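Local coordinates for alpha-glucosidase (Pseudoalteromonas sp. K8, PDB 5HQA), which hydrolyses alpha-glucosides as a calcium-binding, chloride-activated member of glycoside hydrolase family 97, probably releasing glucose from oligosaccharide ends, at residues 153-161 with 471-482; 134-144 with 172-181. One frame throughout, in Å; residues are numbered along the deposited sequence.

Contact 1: residues 153-161 with 471-482; sequences YEYVYNTTP and PPEHISMLAFTR. With CA (calcium ion), chain C; AC1 (4,6-dideoxy-4-{[(1S,4R,5S,6S)-4,5,6-trihydroxy-3-(hydroxymethyl)cyclohex-2-en-1-yl]amino}-alpha-D-glucopyranose), chain B.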
loop_
_atom_site.group_PDB
_atom_site.type_symbol
_atom_site.label_atom_id
_atom_site.label_comp_id
_atom_site.label_asym_id
_atom_site.label_seq_id
_atom_site.Cartn_x
_atom_site.Cartn_y
_atom_site.Cartn_z
ATOM N N TYR A 153 -1.970 -4.945 10.234
ATOM C CA TYR A 153 -2.881 -4.495 9.190
ATOM C C TYR A 153 -3.625 -5.643 8.526
ATOM O O TYR A 153 -4.468 -5.392 7.655
ATOM C CB TYR A 153 -2.126 -3.719 8.098
ATOM C CG TYR A 153 -1.353 -2.502 8.557
ATOM C CD1 TYR A 153 -2.005 -1.391 9.098
ATOM C CD2 TYR A 153 0.031 -2.441 8.398
ATOM C CE1 TYR A 153 -1.287 -0.257 9.501
ATOM C CE2 TYR A 153 0.756 -1.323 8.791
ATOM C CZ TYR A 153 0.091 -0.237 9.343
ATOM O OH TYR A 153 0.824 0.863 9.732
ATOM N N GLU A 154 -3.325 -6.891 8.890
ATOM C CA GLU A 154 -3.840 -8.046 8.151
ATOM C C GLU A 154 -5.188 -8.481 8.732
ATOM O O GLU A 154 -5.318 -9.491 9.430
ATOM C CB GLU A 154 -2.813 -9.175 8.153
ATOM C CG GLU A 154 -1.604 -8.869 7.254
ATOM C CD GLU A 154 -0.509 -9.935 7.322
ATOM O OE1 GLU A 154 0.354 -9.966 6.415
ATOM O OE2 GLU A 154 -0.506 -10.734 8.284
ATOM N N TYR A 155 -6.213 -7.686 8.412
ATOM C CA TYR A 155 -7.594 -7.951 8.796
ATOM C C TYR A 155 -8.495 -7.782 7.583
ATOM O O TYR A 155 -8.194 -6.993 6.685
ATOM C CB TYR A 155 -8.069 -6.984 9.889
ATOM C CG TYR A 155 -7.463 -7.265 11.235
ATOM C CD1 TYR A 155 -8.063 -8.173 12.099
ATOM C CD2 TYR A 155 -6.286 -6.636 11.642
ATOM C CE1 TYR A 155 -7.513 -8.447 13.348
ATOM C CE2 TYR A 155 -5.726 -6.907 12.883
ATOM C CZ TYR A 155 -6.348 -7.816 13.733
ATOM O OH TYR A 155 -5.817 -8.099 14.971
ATOM N N VAL A 156 -9.617 -8.497 7.564
ATOM C CA VAL A 156 -10.636 -8.177 6.565
ATOM C C VAL A 156 -11.394 -6.936 7.025
ATOM O O VAL A 156 -11.472 -6.635 8.223
ATOM C CB VAL A 156 -11.585 -9.367 6.312
ATOM C CG1 VAL A 156 -10.794 -10.589 5.835
ATOM C CG2 VAL A 156 -12.404 -9.692 7.559
ATOM N N TYR A 157 -11.945 -6.194 6.066
ATOM C CA TYR A 157 -12.600 -4.929 6.368
ATOM C C TYR A 157 -14.002 -5.144 6.925
ATOM O O TYR A 157 -14.743 -6.029 6.476
ATOM C CB TYR A 157 -12.636 -4.043 5.111
ATOM C CG TYR A 157 -11.287 -3.393 4.929
ATOM C CD1 TYR A 157 -10.227 -4.104 4.369
ATOM C CD2 TYR A 157 -11.043 -2.107 5.409
ATOM C CE1 TYR A 157 -8.966 -3.542 4.257
ATOM C CE2 TYR A 157 -9.788 -1.533 5.307
ATOM C CZ TYR A 157 -8.754 -2.254 4.725
ATOM O OH TYR A 157 -7.508 -1.695 4.626
ATOM N N ASN A 158 -14.348 -4.333 7.927
ATOM C CA ASN A 158 -15.687 -4.303 8.499
ATOM C C ASN A 158 -16.526 -3.250 7.791
ATOM O O ASN A 158 -16.021 -2.181 7.452
ATOM C CB ASN A 158 -15.632 -3.963 9.987
ATOM C CG ASN A 158 -14.736 -4.898 10.759
ATOM O OD1 ASN A 158 -13.829 -4.461 11.474
ATOM N ND2 ASN A 158 -14.980 -6.189 10.625
ATOM N N THR A 159 -17.812 -3.548 7.597
ATOM C CA THR A 159 -18.782 -2.597 7.057
ATOM C C THR A 159 -19.744 -2.259 8.188
ATOM O O THR A 159 -20.546 -3.107 8.591
ATOM C CB THR A 159 -19.544 -3.190 5.871
ATOM O OG1 THR A 159 -18.621 -3.635 4.868
ATOM C CG2 THR A 159 -20.510 -2.148 5.273
ATOM N N THR A 160 -19.638 -1.041 8.741
ATOM C CA THR A 160 -20.472 -0.700 9.897
ATOM C C THR A 160 -20.923 0.753 9.828
ATOM O O THR A 160 -20.357 1.540 9.054
ATOM C CB THR A 160 -19.719 -0.883 11.222
ATOM O OG1 THR A 160 -18.784 0.195 11.381
ATOM C CG2 THR A 160 -18.962 -2.207 11.281
ATOM N N PRO A 161 -21.915 1.149 10.630
ATOM C CA PRO A 161 -22.106 2.581 10.918
ATOM C C PRO A 161 -20.807 3.214 11.396
ATOM O O PRO A 161 -20.024 2.591 12.118
ATOM C CB PRO A 161 -23.162 2.578 12.024
ATOM C CG PRO A 161 -23.958 1.304 11.762
ATOM C CD PRO A 161 -22.948 0.303 11.262
ATOM N N PRO A 471 -12.725 -12.979 1.897
ATOM C CA PRO A 471 -14.080 -13.106 1.345
ATOM C C PRO A 471 -14.151 -12.537 -0.060
ATOM O O PRO A 471 -13.267 -11.777 -0.484
ATOM C CB PRO A 471 -14.933 -12.278 2.321
ATOM C CG PRO A 471 -13.975 -11.199 2.784
ATOM C CD PRO A 471 -12.631 -11.902 2.903
ATOM N N PRO A 472 -15.188 -12.890 -0.818
ATOM C CA PRO A 472 -15.352 -12.314 -2.163
ATOM C C PRO A 472 -15.240 -10.798 -2.222
ATOM O O PRO A 472 -14.715 -10.270 -3.211
ATOM C CB PRO A 472 -16.751 -12.794 -2.552
ATOM C CG PRO A 472 -16.833 -14.144 -1.886
ATOM C CD PRO A 472 -16.149 -13.980 -0.560
ATOM N N GLU A 473 -15.696 -10.074 -1.195
ATOM C CA GLU A 473 -15.669 -8.608 -1.244
ATOM C C GLU A 473 -14.282 -8.013 -0.994
ATOM O O GLU A 473 -14.117 -6.787 -1.095
ATOM C CB GLU A 473 -16.652 -8.034 -0.217
ATOM C CG GLU A 473 -16.173 -8.212 1.220
ATOM C CD GLU A 473 -17.162 -7.682 2.248
ATOM O OE1 GLU A 473 -18.269 -7.230 1.863
ATOM O OE2 GLU A 473 -16.826 -7.729 3.451
ATOM N N HIS A 474 -13.285 -8.840 -0.674
ATOM C CA HIS A 474 -12.019 -8.316 -0.160
ATOM C C HIS A 474 -11.343 -7.363 -1.151
ATOM O O HIS A 474 -10.886 -6.278 -0.766
ATOM C CB HIS A 474 -11.086 -9.475 0.197
ATOM C CG HIS A 474 -9.839 -9.044 0.906
ATOM N ND1 HIS A 474 -9.862 -8.322 2.085
ATOM C CD2 HIS A 474 -8.533 -9.225 0.597
ATOM C CE1 HIS A 474 -8.620 -8.078 2.469
ATOM N NE2 HIS A 474 -7.796 -8.620 1.587
ATOM N N ILE A 475 -11.235 -7.754 -2.430
ATOM C CA ILE A 475 -10.544 -6.885 -3.384
ATOM C C ILE A 475 -11.260 -5.543 -3.500
ATOM O O ILE A 475 -10.622 -4.480 -3.518
ATOM C CB ILE A 475 -10.409 -7.561 -4.764
ATOM C CG1 ILE A 475 -9.730 -8.935 -4.642
ATOM C CG2 ILE A 475 -9.640 -6.640 -5.721
ATOM C CD1 ILE A 475 -8.363 -8.891 -3.961
ATOM N N SER A 476 -12.594 -5.563 -3.582
ATOM C CA SER A 476 -13.325 -4.310 -3.718
ATOM C C SER A 476 -13.306 -3.493 -2.432
ATOM O O SER A 476 -13.669 -2.313 -2.467
ATOM C CB SER A 476 -14.762 -4.588 -4.166
ATOM O OG SER A 476 -15.479 -5.268 -3.149
ATOM N N MET A 477 -12.907 -4.090 -1.305
ATOM C CA MET A 477 -12.590 -3.304 -0.114
ATOM C C MET A 477 -11.200 -2.686 -0.224
ATOM O O MET A 477 -11.032 -1.477 -0.035
ATOM C CB MET A 477 -12.670 -4.180 1.138
ATOM C CG MET A 477 -14.065 -4.649 1.482
ATOM S SD MET A 477 -15.106 -3.271 2.026
ATOM C CE MET A 477 -16.590 -4.182 2.501
ATOM N N LEU A 478 -10.193 -3.514 -0.530
ATOM C CA LEU A 478 -8.821 -3.023 -0.648
ATOM C C LEU A 478 -8.733 -1.817 -1.565
ATOM O O LEU A 478 -8.020 -0.850 -1.268
ATOM C CB LEU A 478 -7.900 -4.129 -1.183
ATOM C CG LEU A 478 -7.591 -5.314 -0.262
ATOM C CD1 LEU A 478 -6.729 -6.341 -1.015
ATOM C CD2 LEU A 478 -6.897 -4.857 1.019
ATOM N N ALA A 479 -9.453 -1.860 -2.688
ATOM C CA ALA A 479 -9.301 -0.834 -3.716
ATOM C C ALA A 479 -9.630 0.563 -3.205
ATOM O O ALA A 479 -9.126 1.547 -3.753
ATOM C CB ALA A 479 -10.182 -1.161 -4.923
ATOM N N PHE A 480 -10.474 0.680 -2.179
ATOM C CA PHE A 480 -10.887 1.985 -1.674
ATOM C C PHE A 480 -10.390 2.238 -0.257
ATOM O O PHE A 480 -10.806 3.213 0.387
ATOM C CB PHE A 480 -12.412 2.124 -1.732
ATOM C CG PHE A 480 -12.983 1.968 -3.117
ATOM C CD1 PHE A 480 -13.059 3.057 -3.976
ATOM C CD2 PHE A 480 -13.447 0.730 -3.558
ATOM C CE1 PHE A 480 -13.576 2.919 -5.251
ATOM C CE2 PHE A 480 -13.972 0.576 -4.835
ATOM C CZ PHE A 480 -14.043 1.673 -5.684
ATOM N N THR A 481 -9.512 1.381 0.245
ATOM C CA THR A 481 -8.952 1.573 1.569
ATOM C C THR A 481 -7.436 1.443 1.473
ATOM O O THR A 481 -6.741 2.425 1.196
ATOM C CB THR A 481 -9.561 0.560 2.551
ATOM O OG1 THR A 481 -9.358 -0.774 2.060
ATOM C CG2 THR A 481 -11.069 0.800 2.721
ATOM N N ARG A 482 -6.927 0.220 1.664
ATOM C CA ARG A 482 -5.488 -0.036 1.601
ATOM C C ARG A 482 -4.847 0.534 0.334
ATOM O O ARG A 482 -3.756 1.116 0.391
ATOM C CB ARG A 482 -5.240 -1.544 1.694
ATOM C CG ARG A 482 -3.853 -1.983 1.250
ATOM C CD ARG A 482 -2.747 -1.486 2.190
ATOM N NE ARG A 482 -1.445 -1.958 1.715
ATOM C CZ ARG A 482 -0.771 -1.407 0.708
ATOM N NH1 ARG A 482 0.395 -1.921 0.329
ATOM N NH2 ARG A 482 -1.257 -0.337 0.085
HETATM CA CA CA C . 2.188 -11.377 5.651
HETATM C C1 AC1 B . 1.644 -15.116 10.048
HETATM O O2 AC1 B . 0.560 -12.990 10.250
HETATM C C2 AC1 B . 1.692 -13.647 9.655
HETATM C C4A AC1 B . 6.081 -14.934 3.600
HETATM C C3 AC1 B . 1.708 -13.472 8.159
HETATM O O3 AC1 B . 1.678 -12.075 7.819
HETATM C C4 AC1 B . 2.912 -14.163 7.577
HETATM N N4A AC1 B . 3.173 -13.804 6.148
HETATM C C5 AC1 B . 2.518 -15.622 7.745
HETATM O O5 AC1 B . 2.563 -15.943 9.198
HETATM C C6 AC1 B . 3.386 -16.599 7.013
HETATM C C1B AC1 B . 4.597 -13.415 5.842
HETATM C C2B AC1 B . 4.731 -12.957 4.243
HETATM O O2B AC1 B . 3.698 -12.007 3.980
HETATM C C3B AC1 B . 4.710 -14.071 3.387
HETATM O O3B AC1 B . 4.638 -13.711 1.985
HETATM O O4 AC1 B . 6.026 -16.130 2.847
HETATM C C5B AC1 B . 6.342 -15.250 4.985
HETATM C C7B AC1 B . 5.565 -14.415 6.145
HETATM C C6B AC1 B . 7.707 -15.875 5.316
HETATM O O6B AC1 B . 8.669 -14.873 5.213
HETATM O O HOH W 1 -12.096 -7.140 3.345
HETATM O O HOH W 2 -14.517 -8.157 4.681
HETATM O O HOH W 3 -17.381 -6.021 5.518
HETATM O O HOH W 4 -19.864 -5.172 2.944
#
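Tyr157 lays one face of its ring against Thr481, whose OG1 stands 3.1 Å from Tyr157 CZ and is displaced toward the phenol rim. That hydroxyl takes the slot between its own N and carbonyl carbon (chi1 56°) and donates a hydrogen bond to Met477 O, which fixes its rotation; Phe480 N reaches the same oxygen from the other face of the carbonyl plane. Met477 runs past the tyrosine in the opposite direction, CG 3.9 Å from Tyr157 CB, and a bend at chi2 (-69°) carries CE to within 3.2 Å of Thr159 OG1. Leu478 crosses the tyrosine side chain at about a right angle and brings CD2 to 4.1 Å from Tyr157 CE1. The contact thus seats the connection leading into edge strand 158-161 of the N-terminal beta-sandwich on helix 474-478 of the TIM-barrel domain. The same connection carries Glu154, whose OE1 binds the calcium ion at 2.4 Å, together with Glu437, Glu455 and Glu461. Four waters bridge the segments: one joins Tyr157 N to His474 ND1, two link Tyr157 O to Glu473 OE2, and a fourth spans Thr159 OG1 and Glu473 OE1. His474 NE2 is hydrogen-bonded to Arg458 O. Val156 CG1 abuts Pro471 CD at 3.7 Å.

Contact 2: residues 134-144 with 172-181; sequences VNNSHTATAWW and FTFKNQDGVH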
loop_
_atom_site.group_PDB
_atom_site.type_symbol
_atom_site.label_atom_id
_atom_site.label_comp_id
_atom_site.label_asym_id
_atom_site.label_seq_id
_atom_site.Cartn_x
_atom_site.Cartn_y
_atom_site.Cartn_z
ATOM N N VAL A 134 -16.345 14.232 12.320
ATOM C CA VAL A 134 -17.194 13.999 11.158
ATOM C C VAL A 134 -18.604 14.500 11.442
ATOM O O VAL A 134 -19.227 14.121 12.445
ATOM C CB VAL A 134 -17.207 12.510 10.784
ATOM C CG1 VAL A 134 -18.123 12.279 9.585
ATOM C CG2 VAL A 134 -15.800 12.045 10.484
ATOM N N ASN A 135 -19.114 15.338 10.545
ATOM C CA ASN A 135 -20.470 15.849 10.666
ATOM C C ASN A 135 -21.477 14.763 10.293
ATOM O O ASN A 135 -21.254 13.993 9.354
ATOM C CB ASN A 135 -20.641 17.067 9.762
ATOM C CG ASN A 135 -21.900 17.829 10.065
ATOM O OD1 ASN A 135 -22.407 17.791 11.188
ATOM N ND2 ASN A 135 -22.422 18.519 9.072
ATOM N N ASN A 136 -22.586 14.698 11.043
ATOM C CA ASN A 136 -23.644 13.702 10.816
ATOM C C ASN A 136 -23.092 12.274 10.822
ATOM O O ASN A 136 -23.421 11.445 9.966
ATOM C CB ASN A 136 -24.385 13.984 9.508
ATOM C CG ASN A 136 -25.172 15.262 9.567
ATOM O OD1 ASN A 136 -25.843 15.538 10.558
ATOM N ND2 ASN A 136 -25.077 16.068 8.519
ATOM N N SER A 137 -22.240 11.980 11.808
ATOM C CA SER A 137 -21.617 10.660 11.860
ATOM C C SER A 137 -22.639 9.557 12.104
ATOM O O SER A 137 -22.377 8.398 11.761
ATOM C CB SER A 137 -20.535 10.621 12.948
ATOM O OG SER A 137 -21.084 10.764 14.260
ATOM N N HIS A 138 -23.799 9.899 12.672
ATOM C CA HIS A 138 -24.809 8.898 12.992
ATOM C C HIS A 138 -25.460 8.293 11.749
ATOM O O HIS A 138 -26.106 7.247 11.858
ATOM C CB HIS A 138 -25.883 9.515 13.892
ATOM C CG HIS A 138 -26.617 10.650 13.253
ATOM N ND1 HIS A 138 -26.014 11.856 12.959
ATOM C CD2 HIS A 138 -27.903 10.763 12.840
ATOM C CE1 HIS A 138 -26.897 12.663 12.393
ATOM N NE2 HIS A 138 -28.052 12.026 12.316
ATOM N N THR A 139 -25.316 8.915 10.577
ATOM C CA THR A 139 -25.858 8.342 9.346
ATOM C C THR A 139 -24.770 7.980 8.338
ATOM O O THR A 139 -25.088 7.685 7.177
ATOM C CB THR A 139 -26.878 9.294 8.701
ATOM O OG1 THR A 139 -26.285 10.585 8.515
ATOM C CG2 THR A 139 -28.112 9.444 9.588
ATOM N N ALA A 140 -23.506 7.980 8.748
ATOM C CA ALA A 140 -22.396 7.635 7.868
ATOM C C ALA A 140 -22.068 6.145 7.959
ATOM O O ALA A 140 -22.317 5.494 8.982
ATOM C CB ALA A 140 -21.155 8.454 8.227
ATOM N N THR A 141 -21.480 5.621 6.881
ATOM C CA THR A 141 -21.086 4.219 6.771
ATOM C C THR A 141 -19.583 4.149 6.566
ATOM O O THR A 141 -19.040 4.878 5.730
ATOM C CB THR A 141 -21.786 3.539 5.592
ATOM O OG1 THR A 141 -23.208 3.596 5.770
ATOM C CG2 THR A 141 -21.334 2.084 5.450
ATOM N N ALA A 142 -18.919 3.252 7.295
ATOM C CA ALA A 142 -17.468 3.127 7.246
ATOM C C ALA A 142 -17.048 1.707 6.869
ATOM O O ALA A 142 -17.737 0.729 7.180
ATOM C CB ALA A 142 -16.835 3.508 8.595
ATOM N N TRP A 143 -15.889 1.606 6.209
ATOM C CA TRP A 143 -15.280 0.329 5.846
ATOM C C TRP A 143 -13.864 0.333 6.404
ATOM O O TRP A 143 -13.016 1.081 5.912
ATOM C CB TRP A 143 -15.265 0.145 4.330
ATOM C CG TRP A 143 -16.608 0.340 3.676
ATOM C CD1 TRP A 143 -17.577 -0.601 3.510
ATOM C CD2 TRP A 143 -17.119 1.551 3.087
ATOM N NE1 TRP A 143 -18.657 -0.057 2.851
ATOM C CE2 TRP A 143 -18.397 1.261 2.577
ATOM C CE3 TRP A 143 -16.607 2.844 2.927
ATOM C CZ2 TRP A 143 -19.179 2.218 1.927
ATOM C CZ3 TRP A 143 -17.381 3.789 2.278
ATOM C CH2 TRP A 143 -18.653 3.470 1.788
ATOM N N TRP A 144 -13.591 -0.490 7.420
ATOM C CA TRP A 144 -12.400 -0.237 8.228
ATOM C C TRP A 144 -11.813 -1.527 8.797
ATOM O O TRP A 144 -12.490 -2.556 8.892
ATOM C CB TRP A 144 -12.735 0.728 9.375
ATOM C CG TRP A 144 -13.879 0.250 10.236
ATOM C CD1 TRP A 144 -15.216 0.463 10.022
ATOM C CD2 TRP A 144 -13.785 -0.513 11.448
ATOM N NE1 TRP A 144 -15.956 -0.116 11.029
ATOM C CE2 TRP A 144 -15.103 -0.719 11.917
ATOM C CE3 TRP A 144 -12.715 -1.042 12.182
ATOM C CZ2 TRP A 144 -15.378 -1.431 13.090
ATOM C CZ3 TRP A 144 -12.987 -1.748 13.348
ATOM C CH2 TRP A 144 -14.308 -1.935 13.792
ATOM N N PHE A 172 -8.573 5.376 6.299
ATOM C CA PHE A 172 -9.858 5.137 6.947
ATOM C C PHE A 172 -10.917 5.790 6.072
ATOM O O PHE A 172 -10.985 7.023 5.998
ATOM C CB PHE A 172 -9.856 5.717 8.358
ATOM C CG PHE A 172 -11.185 5.634 9.049
ATOM C CD1 PHE A 172 -11.852 4.418 9.155
ATOM C CD2 PHE A 172 -11.753 6.763 9.627
ATOM C CE1 PHE A 172 -13.079 4.336 9.817
ATOM C CE2 PHE A 172 -12.981 6.689 10.288
ATOM C CZ PHE A 172 -13.640 5.472 10.384
ATOM N N THR A 173 -11.732 4.967 5.408
ATOM C CA THR A 173 -12.647 5.412 4.362
ATOM C C THR A 173 -14.096 5.252 4.798
ATOM O O THR A 173 -14.481 4.218 5.354
ATOM C CB THR A 173 -12.396 4.614 3.080
ATOM O OG1 THR A 173 -11.053 4.854 2.650
ATOM C CG2 THR A 173 -13.371 5.019 1.974
ATOM N N PHE A 174 -14.908 6.269 4.528
ATOM C CA PHE A 174 -16.320 6.207 4.872
ATOM C C PHE A 174 -17.092 7.115 3.920
ATOM O O PHE A 174 -16.508 7.873 3.140
ATOM C CB PHE A 174 -16.538 6.593 6.347
ATOM C CG PHE A 174 -16.023 7.971 6.696
ATOM C CD1 PHE A 174 -14.698 8.154 7.089
ATOM C CD2 PHE A 174 -16.862 9.074 6.633
ATOM C CE1 PHE A 174 -14.229 9.422 7.412
ATOM C CE2 PHE A 174 -16.398 10.338 6.949
ATOM C CZ PHE A 174 -15.087 10.510 7.337
ATOM N N LYS A 175 -18.419 7.019 3.966
ATOM C CA LYS A 175 -19.263 7.932 3.207
ATOM C C LYS A 175 -20.331 8.496 4.129
ATOM O O LYS A 175 -20.769 7.833 5.073
ATOM C CB LYS A 175 -19.925 7.254 1.995
ATOM C CG LYS A 175 -20.916 6.176 2.351
ATOM C CD LYS A 175 -21.672 5.692 1.114
ATOM C CE LYS A 175 -22.666 4.600 1.490
ATOM N NZ LYS A 175 -23.405 4.071 0.306
ATOM N N ASN A 176 -20.740 9.733 3.864
ATOM C CA ASN A 176 -21.835 10.282 4.645
ATOM C C ASN A 176 -23.145 10.038 3.898
ATOM O O ASN A 176 -23.174 9.450 2.811
ATOM C CB ASN A 176 -21.582 11.758 4.999
ATOM C CG ASN A 176 -21.647 12.705 3.804
ATOM O OD1 ASN A 176 -22.198 12.387 2.753
ATOM N ND2 ASN A 176 -21.095 13.909 3.987
ATOM N N GLN A 177 -24.255 10.463 4.500
ATOM C CA GLN A 177 -25.548 10.118 3.931
ATOM C C GLN A 177 -25.793 10.814 2.599
ATOM O O GLN A 177 -26.557 10.293 1.779
ATOM C CB GLN A 177 -26.665 10.453 4.913
ATOM C CG GLN A 177 -27.931 9.653 4.659
ATOM C CD GLN A 177 -29.034 9.990 5.640
ATOM O OE1 GLN A 177 -29.281 11.166 5.935
ATOM N NE2 GLN A 177 -29.694 8.958 6.169
ATOM N N ASP A 178 -25.150 11.962 2.361
ATOM C CA ASP A 178 -25.166 12.615 1.055
ATOM C C ASP A 178 -24.453 11.809 -0.027
ATOM O O ASP A 178 -24.532 12.182 -1.203
ATOM C CB ASP A 178 -24.506 14.000 1.136
ATOM C CG ASP A 178 -25.328 15.004 1.926
ATOM O OD1 ASP A 178 -26.560 14.822 2.027
ATOM O OD2 ASP A 178 -24.744 15.982 2.447
ATOM N N GLY A 179 -23.748 10.737 0.329
ATOM C CA GLY A 179 -22.963 9.995 -0.634
ATOM C C GLY A 179 -21.559 10.523 -0.843
ATOM O O GLY A 179 -20.820 9.967 -1.667
ATOM N N VAL A 180 -21.165 11.575 -0.126
ATOM C CA VAL A 180 -19.797 12.069 -0.200
ATOM C C VAL A 180 -18.864 11.053 0.437
ATOM O O VAL A 180 -19.085 10.619 1.576
ATOM C CB VAL A 180 -19.684 13.430 0.500
ATOM C CG1 VAL A 180 -18.227 13.907 0.510
ATOM C CG2 VAL A 180 -20.610 14.439 -0.168
ATOM N N HIS A 181 -17.816 10.666 -0.287
ATOM C CA HIS A 181 -16.820 9.741 0.237
ATOM C C HIS A 181 -15.636 10.503 0.800
ATOM O O HIS A 181 -15.172 11.479 0.205
ATOM C CB HIS A 181 -16.340 8.771 -0.838
ATOM C CG HIS A 181 -17.351 7.725 -1.187
ATOM N ND1 HIS A 181 -18.598 8.038 -1.686
ATOM C CD2 HIS A 181 -17.309 6.374 -1.088
ATOM C CE1 HIS A 181 -19.276 6.921 -1.899
ATOM N NE2 HIS A 181 -18.516 5.898 -1.547
HETATM O O HOH W 5 -19.872 14.518 6.886
HETATM O O HOH W 6 -23.998 11.176 7.166
HETATM O O HOH W 7 -27.956 12.830 8.236
HETATM O O HOH W 8 -27.803 6.235 6.163
HETATM O O HOH W 9 -10.672 2.183 5.848
#
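With CG turned away from its carbonyl carbon (chi1 -52°) and chi2 at -86°, Trp143 leads its six-membered ring back over the neighbouring strand to Lys175, where Trp143 CH2 lies 3.6 Å from Lys175 CG. Lys175 starts between its own N and carbonyl carbon (chi1 66°), then runs fully extended, offering CG and CD to the indole while its CB sits over the centre of the His181 ring. The Trp143 and His181 planes are nearly parallel but slid apart, centroids 6.0 Å from each other, so overlap is slight. Behind these side chains, strands 141-144 and 172-175 run antiparallel in the large sheet of the N-terminal beta-sandwich. Thr141 and Lys175 form a hydrogen-bonded pair, Thr141 N to Lys175 O at 2.9 Å and Lys175 N to Thr141 O at 2.8 Å; Ala142 and Phe174 follow as a non-hydrogen-bonded pair. On the face bearing that second pair, Ala142 CB meets Phe174 CB, Val134 places CG2 3.6 Å from Phe174 CZ, and the Phe172 ring takes Trp144 CB at its edge, 3.7 Å from Phe172 CE1. Toward the turn at 176-179, Thr139 OG1 packs on Gln177 CB. Direct backbone bonds therefore hold the Thr141/Lys175 pair, while water bridges at both ends, between Trp143 O and Thr173 N at one and round Thr139 and Gln177 at the other.

Both contacts are partly buried, and they share one sheet: strand 141-144 of contact 2 lies between 172-175 and the outermost strand 158-161, which belongs to contact 1. Contact 2 is internal to the N-terminal domain and buries 652 Å², with direct backbone bonds between its strands. Contact 1 joins that domain to the TIM barrel, buries 398 Å² and relies on side-chain packing; its centre also lies nearer the centre of the chain. Waters bridge both. The two meet directly where Asn158 N approaches Trp144 O at 2.7 Å, a probable hydrogen bond, and where Thr173 OG1, also hydrogen-bonded to Ser183 OG, lies 2.8 Å from Phe480 O, probably bonding the sheet to the barrel segment.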